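Local structure of beta-galacturonidase (Eisenbergiella tayi, 6NCW) at residues A170-R181 / V201-T212; I248-I256 / Y365-W373. The protein hydrolyses beta-hexuronides, probably releasing galacturonic acid from beta-galacturonides, as a glycoside hydrolase of family 2. All coordinates share one frame; numbering follows the deposited sequence.

Contact 1: A170-R181 / V201-T212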
loop_
_atom_site.group_PDB
_atom_site.type_symbol
_atom_site.label_atom_id
_atom_site.label_comp_id
_atom_site.label_asym_id
_atom_site.label_seq_id
_atom_site.Cartn_x
_atom_site.Cartn_y
_atom_site.Cartn_z
ATOM N N ALA A 170 33.049 45.012 -2.057
ATOM C CA ALA A 170 33.564 43.727 -2.507
ATOM C C ALA A 170 34.878 43.417 -1.802
ATOM O O ALA A 170 35.700 44.305 -1.581
ATOM C CB ALA A 170 33.784 43.704 -4.012
ATOM N N GLU A 171 35.074 42.156 -1.444
ATOM C CA GLU A 171 36.296 41.718 -0.792
ATOM C C GLU A 171 36.748 40.466 -1.516
ATOM O O GLU A 171 35.939 39.571 -1.781
ATOM C CB GLU A 171 36.079 41.450 0.700
ATOM C CG GLU A 171 37.337 41.055 1.464
ATOM C CD GLU A 171 37.072 40.770 2.949
ATOM O OE1 GLU A 171 37.926 40.119 3.594
ATOM O OE2 GLU A 171 36.017 41.201 3.471
ATOM N N ILE A 172 38.022 40.423 -1.877
ATOM C CA ILE A 172 38.556 39.350 -2.693
ATOM C C ILE A 172 39.780 38.791 -2.006
ATOM O O ILE A 172 40.596 39.546 -1.470
ATOM C CB ILE A 172 38.910 39.839 -4.109
ATOM C CG1 ILE A 172 37.721 40.578 -4.690
ATOM C CG2 ILE A 172 39.271 38.673 -4.999
ATOM C CD1 ILE A 172 37.818 40.748 -6.139
ATOM N N CYS A 173 39.915 37.471 -2.039
ATOM C CA CYS A 173 41.043 36.773 -1.452
ATOM C C CYS A 173 41.892 36.179 -2.571
ATOM O O CYS A 173 41.371 35.462 -3.430
ATOM C CB CYS A 173 40.542 35.683 -0.508
ATOM S SG CYS A 173 41.799 34.938 0.470
ATOM N N VAL A 174 43.188 36.497 -2.579
ATOM C CA VAL A 174 44.108 36.018 -3.606
ATOM C C VAL A 174 45.179 35.172 -2.936
ATOM O O VAL A 174 45.704 35.534 -1.876
ATOM C CB VAL A 174 44.750 37.173 -4.404
ATOM C CG1 VAL A 174 45.338 36.653 -5.715
ATOM C CG2 VAL A 174 43.731 38.263 -4.679
ATOM N N ARG A 175 45.494 34.040 -3.552
ATOM C CA ARG A 175 46.521 33.137 -3.055
ATOM C C ARG A 175 47.646 33.078 -4.079
ATOM O O ARG A 175 47.409 32.786 -5.260
ATOM C CB ARG A 175 45.954 31.745 -2.787
ATOM C CG ARG A 175 46.956 30.735 -2.250
ATOM C CD ARG A 175 46.193 29.547 -1.706
ATOM N NE ARG A 175 47.010 28.357 -1.493
ATOM C CZ ARG A 175 46.511 27.190 -1.078
ATOM N NH1 ARG A 175 45.205 27.072 -0.830
ATOM N NH2 ARG A 175 47.306 26.142 -0.906
ATOM N N ASN A 176 48.858 33.372 -3.630
ATOM C CA ASN A 176 50.055 33.290 -4.455
ATOM C C ASN A 176 50.698 31.934 -4.211
ATOM O O ASN A 176 50.991 31.581 -3.065
ATOM C CB ASN A 176 51.018 34.429 -4.112
ATOM C CG ASN A 176 52.354 34.311 -4.832
ATOM O OD1 ASN A 176 52.443 33.775 -5.939
ATOM N ND2 ASN A 176 53.402 34.800 -4.194
ATOM N N LEU A 177 50.873 31.155 -5.274
ATOM C CA LEU A 177 51.549 29.867 -5.166
ATOM C C LEU A 177 53.036 29.954 -5.501
ATOM O O LEU A 177 53.747 28.950 -5.365
ATOM C CB LEU A 177 50.873 28.833 -6.081
ATOM C CG LEU A 177 49.365 28.618 -5.882
ATOM C CD1 LEU A 177 48.775 27.983 -7.115
ATOM C CD2 LEU A 177 49.080 27.757 -4.653
ATOM N N SER A 178 53.508 31.120 -5.943
ATOM C CA SER A 178 54.920 31.338 -6.240
ATOM C C SER A 178 55.702 31.652 -4.970
ATOM O O SER A 178 55.203 32.317 -4.056
ATOM C CB SER A 178 55.089 32.487 -7.230
ATOM O OG SER A 178 56.466 32.760 -7.431
ATOM N N SER A 179 56.951 31.172 -4.921
ATOM C CA SER A 179 57.803 31.443 -3.765
ATOM C C SER A 179 58.224 32.907 -3.682
ATOM O O SER A 179 58.633 33.358 -2.606
ATOM C CB SER A 179 59.041 30.542 -3.789
ATOM O OG SER A 179 59.758 30.671 -5.005
ATOM N N GLY A 180 58.109 33.665 -4.773
ATOM C CA GLY A 180 58.479 35.061 -4.780
ATOM C C GLY A 180 57.301 36.013 -4.645
ATOM O O GLY A 180 56.145 35.644 -4.851
ATOM N N ARG A 181 57.624 37.257 -4.283
ATOM C CA ARG A 181 56.639 38.329 -4.211
ATOM C C ARG A 181 55.926 38.485 -5.552
ATOM O O ARG A 181 56.504 38.248 -6.614
ATOM C CB ARG A 181 57.334 39.636 -3.805
ATOM C CG ARG A 181 56.449 40.875 -3.728
ATOM C CD ARG A 181 57.258 42.104 -3.313
ATOM N NE ARG A 181 56.479 43.340 -3.410
ATOM C CZ ARG A 181 56.363 44.071 -4.516
ATOM N NH1 ARG A 181 56.976 43.692 -5.631
ATOM N NH2 ARG A 181 55.632 45.182 -4.512
ATOM N N VAL A 201 49.341 43.221 -3.873
ATOM C CA VAL A 201 50.727 42.872 -3.599
ATOM C C VAL A 201 50.730 41.699 -2.628
ATOM O O VAL A 201 50.207 41.808 -1.511
ATOM C CB VAL A 201 51.533 44.046 -3.021
ATOM C CG1 VAL A 201 52.874 43.540 -2.528
ATOM C CG2 VAL A 201 51.726 45.122 -4.076
ATOM N N LEU A 202 51.317 40.581 -3.048
ATOM C CA LEU A 202 51.399 39.377 -2.241
ATOM C C LEU A 202 52.855 38.967 -2.088
ATOM O O LEU A 202 53.588 38.892 -3.078
ATOM C CB LEU A 202 50.601 38.236 -2.874
ATOM C CG LEU A 202 49.081 38.392 -2.896
ATOM C CD1 LEU A 202 48.489 37.456 -3.919
ATOM C CD2 LEU A 202 48.532 38.090 -1.520
ATOM N N GLU A 203 53.265 38.702 -0.852
ATOM C CA GLU A 203 54.558 38.080 -0.615
ATOM C C GLU A 203 54.484 36.592 -0.956
ATOM O O GLU A 203 53.401 36.010 -1.094
ATOM C CB GLU A 203 54.998 38.295 0.840
ATOM C CG GLU A 203 55.127 39.781 1.246
ATOM C CD GLU A 203 56.211 40.535 0.459
ATOM O OE1 GLU A 203 57.371 40.060 0.437
ATOM O OE2 GLU A 203 55.907 41.596 -0.146
ATOM N N GLY A 204 55.652 35.979 -1.119
ATOM C CA GLY A 204 55.718 34.586 -1.520
ATOM C C GLY A 204 54.833 33.654 -0.715
ATOM O O GLY A 204 54.895 33.632 0.521
ATOM N N GLU A 205 53.989 32.888 -1.412
ATOM C CA GLU A 205 53.119 31.889 -0.792
ATOM C C GLU A 205 52.143 32.518 0.197
ATOM O O GLU A 205 51.743 31.888 1.178
ATOM C CB GLU A 205 53.938 30.788 -0.110
ATOM C CG GLU A 205 55.228 30.461 -0.848
ATOM C CD GLU A 205 55.473 28.982 -0.983
ATOM O OE1 GLU A 205 55.303 28.455 -2.108
ATOM O OE2 GLU A 205 55.830 28.347 0.036
ATOM N N GLU A 206 51.765 33.767 -0.036
ATOM C CA GLU A 206 50.840 34.468 0.837
ATOM C C GLU A 206 49.428 34.368 0.275
ATOM O O GLU A 206 49.220 34.510 -0.934
ATOM C CB GLU A 206 51.231 35.942 0.988
ATOM C CG GLU A 206 50.451 36.712 2.047
ATOM C CD GLU A 206 50.762 38.213 2.054
ATOM O OE1 GLU A 206 50.290 38.915 2.981
ATOM O OE2 GLU A 206 51.474 38.696 1.140
ATOM N N GLU A 207 48.464 34.114 1.157
ATOM C CA GLU A 207 47.054 34.317 0.862
ATOM C C GLU A 207 46.580 35.524 1.663
ATOM O O GLU A 207 46.804 35.588 2.875
ATOM C CB GLU A 207 46.221 33.076 1.201
ATOM C CG GLU A 207 44.732 33.264 0.942
ATOM C CD GLU A 207 43.907 31.993 1.084
ATOM O OE1 GLU A 207 44.426 30.897 0.800
ATOM O OE2 GLU A 207 42.723 32.093 1.476
ATOM N N LYS A 208 45.950 36.483 0.988
ATOM C CA LYS A 208 45.491 37.698 1.646
ATOM C C LYS A 208 44.268 38.233 0.913
ATOM O O LYS A 208 44.084 37.969 -0.278
ATOM C CB LYS A 208 46.594 38.757 1.684
ATOM C CG LYS A 208 46.405 39.814 2.763
ATOM C CD LYS A 208 47.662 40.689 2.918
ATOM C CE LYS A 208 47.818 41.690 1.790
ATOM N NZ LYS A 208 47.129 42.982 2.076
ATOM N N SER A 209 43.425 38.972 1.638
ATOM C CA SER A 209 42.249 39.592 1.048
ATOM C C SER A 209 42.420 41.103 0.964
ATOM O O SER A 209 43.197 41.711 1.704
ATOM C CB SER A 209 40.965 39.251 1.825
ATOM O OG SER A 209 41.188 39.145 3.220
ATOM N N PHE A 210 41.685 41.692 0.023
ATOM C CA PHE A 210 41.728 43.115 -0.281
ATOM C C PHE A 210 40.293 43.581 -0.468
ATOM O O PHE A 210 39.507 42.902 -1.133
ATOM C CB PHE A 210 42.564 43.388 -1.542
ATOM C CG PHE A 210 43.929 42.738 -1.516
ATOM C CD1 PHE A 210 45.037 43.437 -1.071
ATOM C CD2 PHE A 210 44.097 41.420 -1.906
ATOM C CE1 PHE A 210 46.283 42.837 -1.038
ATOM C CE2 PHE A 210 45.341 40.815 -1.877
ATOM C CZ PHE A 210 46.434 41.520 -1.438
ATOM N N SER A 211 39.940 44.711 0.132
ATOM C CA SER A 211 38.572 45.204 0.079
ATOM C C SER A 211 38.499 46.488 -0.727
ATOM O O SER A 211 39.418 47.308 -0.695
ATOM C CB SER A 211 38.006 45.452 1.477
ATOM O OG SER A 211 37.791 44.230 2.151
ATOM N N THR A 212 37.403 46.647 -1.454
ATOM C CA THR A 212 37.074 47.940 -2.007
ATOM C C THR A 212 36.404 48.801 -0.943
ATOM O O THR A 212 36.034 48.339 0.143
ATOM C CB THR A 212 36.146 47.806 -3.213
ATOM O OG1 THR A 212 34.800 47.566 -2.756
ATOM C CG2 THR A 212 36.626 46.683 -4.136
HETATM O O HOH W 1 42.649 29.110 -0.505
#

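Contact 2: I248-I256 / Y365-W373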
loop_
_atom_site.group_PDB
_atom_site.type_symbol
_atom_site.label_atom_id
_atom_site.label_comp_id
_atom_site.label_asym_id
_atom_site.label_seq_id
_atom_site.Cartn_x
_atom_site.Cartn_y
_atom_site.Cartn_z
ATOM N N ILE A 248 33.900 34.215 -10.993
ATOM C CA ILE A 248 32.586 34.788 -11.261
ATOM C C ILE A 248 31.606 34.224 -10.235
ATOM O O ILE A 248 31.585 33.012 -9.998
ATOM C CB ILE A 248 32.119 34.480 -12.694
ATOM C CG1 ILE A 248 33.203 34.875 -13.712
ATOM C CG2 ILE A 248 30.845 35.216 -12.997
ATOM C CD1 ILE A 248 32.901 34.432 -15.146
ATOM N N ASP A 249 30.803 35.100 -9.624
ATOM C CA ASP A 249 29.778 34.680 -8.675
ATOM C C ASP A 249 28.471 35.395 -9.002
ATOM O O ASP A 249 28.390 36.088 -10.020
ATOM C CB ASP A 249 30.234 34.955 -7.236
ATOM C CG ASP A 249 29.785 33.858 -6.256
ATOM O OD1 ASP A 249 28.587 33.474 -6.282
ATOM O OD2 ASP A 249 30.632 33.384 -5.466
ATOM N N ARG A 250 27.440 35.230 -8.176
ATOM C CA ARG A 250 26.175 35.936 -8.374
ATOM C C ARG A 250 25.731 36.608 -7.088
ATOM O O ARG A 250 25.886 36.049 -6.000
ATOM C CB ARG A 250 25.061 35.011 -8.843
ATOM C CG ARG A 250 24.982 34.854 -10.331
ATOM C CD ARG A 250 23.636 34.331 -10.760
ATOM N NE ARG A 250 23.221 33.217 -9.911
ATOM C CZ ARG A 250 22.340 32.289 -10.271
ATOM N NH1 ARG A 250 21.782 32.319 -11.476
ATOM N NH2 ARG A 250 22.023 31.329 -9.425
ATOM N N VAL A 251 25.145 37.796 -7.222
ATOM C CA VAL A 251 24.716 38.584 -6.078
ATOM C C VAL A 251 23.293 39.057 -6.319
ATOM O O VAL A 251 22.787 39.052 -7.445
ATOM C CB VAL A 251 25.644 39.798 -5.799
ATOM C CG1 VAL A 251 27.092 39.350 -5.634
ATOM C CG2 VAL A 251 25.521 40.831 -6.902
ATOM N N GLY A 252 22.640 39.417 -5.224
ATOM C CA GLY A 252 21.386 40.144 -5.276
ATOM C C GLY A 252 21.433 41.253 -4.245
ATOM O O GLY A 252 22.090 41.134 -3.209
ATOM N N PHE A 253 20.769 42.357 -4.562
ATOM C CA PHE A 253 20.760 43.545 -3.703
ATOM C C PHE A 253 19.530 43.465 -2.801
ATOM O O PHE A 253 18.421 43.822 -3.206
ATOM C CB PHE A 253 20.758 44.828 -4.541
ATOM C CG PHE A 253 22.106 45.171 -5.154
ATOM C CD1 PHE A 253 22.944 46.105 -4.553
ATOM C CD2 PHE A 253 22.530 44.567 -6.337
ATOM C CE1 PHE A 253 24.188 46.421 -5.114
ATOM C CE2 PHE A 253 23.772 44.872 -6.897
ATOM C CZ PHE A 253 24.599 45.801 -6.283
ATOM N N ARG A 254 19.713 42.968 -1.579
ATOM C CA ARG A 254 18.648 42.973 -0.589
ATOM C C ARG A 254 19.251 43.209 0.783
ATOM O O ARG A 254 20.402 42.852 1.042
ATOM C CB ARG A 254 17.840 41.659 -0.593
ATOM C CG ARG A 254 18.681 40.383 -0.417
ATOM C CD ARG A 254 18.641 39.933 1.005
ATOM N NE ARG A 254 19.552 38.833 1.307
ATOM C CZ ARG A 254 20.733 38.980 1.895
ATOM N NH1 ARG A 254 21.175 40.189 2.219
ATOM N NH2 ARG A 254 21.469 37.915 2.171
ATOM N N GLU A 255 18.455 43.794 1.668
ATOM C CA GLU A 255 18.853 44.006 3.051
ATOM C C GLU A 255 18.067 43.064 3.953
ATOM O O GLU A 255 16.850 42.925 3.806
ATOM C CB GLU A 255 18.614 45.458 3.477
ATOM C CG GLU A 255 19.060 45.750 4.890
ATOM C CD GLU A 255 18.714 47.181 5.333
ATOM O OE1 GLU A 255 19.649 48.011 5.419
ATOM O OE2 GLU A 255 17.513 47.474 5.575
ATOM N N ILE A 256 18.758 42.432 4.892
ATOM C CA ILE A 256 18.106 41.632 5.914
ATOM C C ILE A 256 18.583 42.156 7.260
ATOM O O ILE A 256 19.789 42.210 7.519
ATOM C CB ILE A 256 18.391 40.127 5.757
ATOM C CG1 ILE A 256 17.668 39.350 6.845
ATOM C CG2 ILE A 256 19.874 39.815 5.821
ATOM C CD1 ILE A 256 16.194 39.286 6.611
ATOM N N TYR A 365 28.642 32.935 1.102
ATOM C CA TYR A 365 28.438 34.326 1.515
ATOM C C TYR A 365 27.526 35.096 0.568
ATOM O O TYR A 365 26.755 35.961 1.002
ATOM C CB TYR A 365 29.791 35.042 1.604
ATOM C CG TYR A 365 29.679 36.418 2.213
ATOM C CD1 TYR A 365 29.869 36.612 3.586
ATOM C CD2 TYR A 365 29.348 37.519 1.432
ATOM C CE1 TYR A 365 29.750 37.882 4.159
ATOM C CE2 TYR A 365 29.222 38.782 1.987
ATOM C CZ TYR A 365 29.425 38.964 3.350
ATOM O OH TYR A 365 29.299 40.231 3.895
ATOM N N ASN A 366 27.623 34.824 -0.731
ATOM C CA ASN A 366 27.006 35.694 -1.722
ATOM C C ASN A 366 25.548 35.383 -2.014
ATOM O O ASN A 366 24.919 36.158 -2.740
ATOM C CB ASN A 366 27.789 35.633 -3.042
ATOM C CG ASN A 366 29.171 36.252 -2.922
ATOM O OD1 ASN A 366 29.333 37.285 -2.279
ATOM N ND2 ASN A 366 30.170 35.613 -3.521
ATOM N N HIS A 367 25.010 34.270 -1.516
ATOM C CA HIS A 367 23.664 33.842 -1.913
ATOM C C HIS A 367 22.618 34.783 -1.342
ATOM O O HIS A 367 22.445 34.822 -0.118
ATOM C CB HIS A 367 23.387 32.399 -1.457
ATOM C CG HIS A 367 24.095 31.364 -2.279
ATOM N ND1 HIS A 367 23.620 30.925 -3.499
ATOM C CD2 HIS A 367 25.257 30.705 -2.071
ATOM C CE1 HIS A 367 24.462 30.040 -4.005
ATOM N NE2 HIS A 367 25.463 29.889 -3.157
ATOM N N PRO A 368 21.920 35.568 -2.162
ATOM C CA PRO A 368 20.884 36.449 -1.602
ATOM C C PRO A 368 19.767 35.697 -0.903
ATOM O O PRO A 368 19.103 36.269 -0.027
ATOM C CB PRO A 368 20.369 37.203 -2.834
ATOM C CG PRO A 368 20.645 36.235 -3.986
ATOM C CD PRO A 368 21.972 35.632 -3.633
ATOM N N SER A 369 19.518 34.436 -1.265
ATOM C CA SER A 369 18.428 33.697 -0.626
ATOM C C SER A 369 18.691 33.481 0.855
ATOM O O SER A 369 17.752 33.473 1.664
ATOM C CB SER A 369 18.220 32.352 -1.318
ATOM O OG SER A 369 19.397 31.563 -1.227
ATOM N N ILE A 370 19.954 33.307 1.234
ATOM C CA ILE A 370 20.287 33.034 2.626
ATOM C C ILE A 370 20.072 34.315 3.418
ATOM O O ILE A 370 20.800 35.291 3.225
ATOM C CB ILE A 370 21.720 32.540 2.774
ATOM C CG1 ILE A 370 21.915 31.199 2.049
ATOM C CG2 ILE A 370 22.033 32.380 4.250
ATOM C CD1 ILE A 370 23.385 30.842 1.901
ATOM N N TYR A 371 19.077 34.327 4.308
ATOM C CA TYR A 371 18.819 35.518 5.099
ATOM C C TYR A 371 19.202 35.361 6.564
ATOM O O TYR A 371 19.242 36.369 7.288
ATOM C CB TYR A 371 17.338 35.926 4.987
ATOM C CG TYR A 371 16.416 35.052 5.802
ATOM C CD1 TYR A 371 15.995 33.806 5.326
ATOM C CD2 TYR A 371 15.980 35.465 7.057
ATOM C CE1 TYR A 371 15.154 33.014 6.072
ATOM C CE2 TYR A 371 15.153 34.680 7.815
ATOM C CZ TYR A 371 14.744 33.459 7.322
ATOM O OH TYR A 371 13.939 32.697 8.103
ATOM N N ILE A 372 19.543 34.152 7.011
ATOM C CA ILE A 372 19.857 33.918 8.415
ATOM C C ILE A 372 20.782 32.714 8.521
ATOM O O ILE A 372 20.671 31.758 7.745
ATOM C CB ILE A 372 18.557 33.722 9.228
ATOM C CG1 ILE A 372 18.851 33.640 10.718
ATOM C CG2 ILE A 372 17.813 32.486 8.738
ATOM C CD1 ILE A 372 17.610 33.702 11.570
ATOM N N TRP A 373 21.713 32.769 9.474
ATOM C CA TRP A 373 22.566 31.628 9.797
ATOM C C TRP A 373 22.059 30.940 11.059
ATOM O O TRP A 373 21.838 31.596 12.079
ATOM C CB TRP A 373 24.024 32.052 10.013
ATOM C CG TRP A 373 24.707 32.724 8.832
ATOM C CD1 TRP A 373 25.191 34.006 8.787
ATOM C CD2 TRP A 373 25.013 32.142 7.561
ATOM N NE1 TRP A 373 25.769 34.258 7.567
ATOM C CE2 TRP A 373 25.670 33.133 6.792
ATOM C CE3 TRP A 373 24.783 30.885 6.986
ATOM C CZ2 TRP A 373 26.096 32.902 5.476
ATOM C CZ3 TRP A 373 25.208 30.656 5.683
ATOM C CH2 TRP A 373 25.860 31.659 4.945
HETATM O O HOH W 2 24.411 38.865 -2.696
#

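Contact 1: A170-R181 / V201-T212
With its CG set anti to the backbone N (chi1 174°), Asn176 swings its amide across to the turn of 201-212, while Glu207, likewise anti (chi1 178°), reaches over to Cys173, its OE2 3.2 Å from Cys173 SG, and crosses Arg175 at a slant, its OE1 3.4 Å from Arg175 CD. Strands 170-176 and 207-211 run antiparallel in the immunoglobulin-like beta-sandwich, with Ile172/Phe210 and Val174/Lys208 as hydrogen-bonded pairs. The branches of Val174 divide: CG1 packs 3.7 Å from Leu202 CD1 and CG2 meets Phe210 CE2, so a beta-branched residue fills both directions. Asn176 suits the strand's end because its amide works both ways. OD1 accepts from Ser178 N in an Asx turn; ND2 gives a 2.9 Å bond to Gly180 O, near its own amide plane, and a weak one of 3.3 Å to Glu203 O. Gly204 CA, in the type II turn 203-206, comes 3.3 Å from Ser179 O, which suits a residue lacking a side chain. A water at the Arg175 guanidinium edge bridges NH1 and Glu207 OE1. The buried Asn176 amide, satisfied by backbone partners, ties the two turns together; the charges of Arg175 and Glu207 are joined more loosely through water.

Contact 2: I248-I256 / Y365-W373
Arg254 reaches toward Pro368 from a CB whose CG is wedged between the backbone N and carbonyl carbon (chi1 55°). CG comes 4.3 Å from Pro368 CB, and CD comes 3.8 Å from Pro368 O. NE then donates to Pro368 O at 2.9 Å, in the carbonyl plane and on a lone pair. At the tip NH2 makes a weak bond to Ile370 O, which also accepts from Arg404, while CG2 of Ile256 lies over one guanidinium face, offset toward its rim. A long side chain with several N-H groups suits this place, since the type I turn 367-370 offers carbonyl oxygens. That turn leads into strand 370-374 of the TIM barrel, and 248-256 runs from the last residues of sandwich strand 245-251 to strand 256-259, so Arg254 pins the connection between the two domains to the barrel. Ile256 CD1 packs 3.9 Å from Tyr371 CD2. The proline ring lies against Gly252, whose bare CA suits the close approach, and a water accepts from Gly252 N and donates to Asn366 O. Asn366 ND2 gives a weak bond of 3.0 Å to Asp249 OD2; it also donates to Ile155 O, and OD1 accepts from Phe157 N.

The contacts follow one another along the chain: 170-181 / 201-212 closes before 248-256 begins. Their centres lie 25 Å apart and their nearest atoms about 7 Å, without touching. Contact 1 sits within the immunoglobulin-like sandwich, pairing strands 165-176 and 207-216, and its 201-202 end belongs to the sheet that also holds strand 245-251, the start of contact 2. Strand 150-162 also links them: it pairs with 165-176 and supplies the backbone of Ile155 and Phe157 to Asn366. Contact 1 therefore joins strands within the sandwich, and contact 2 joins it to the barrel at strand 370-374 and the turn leading into it. Both lie away from the galacturonate-binding residues.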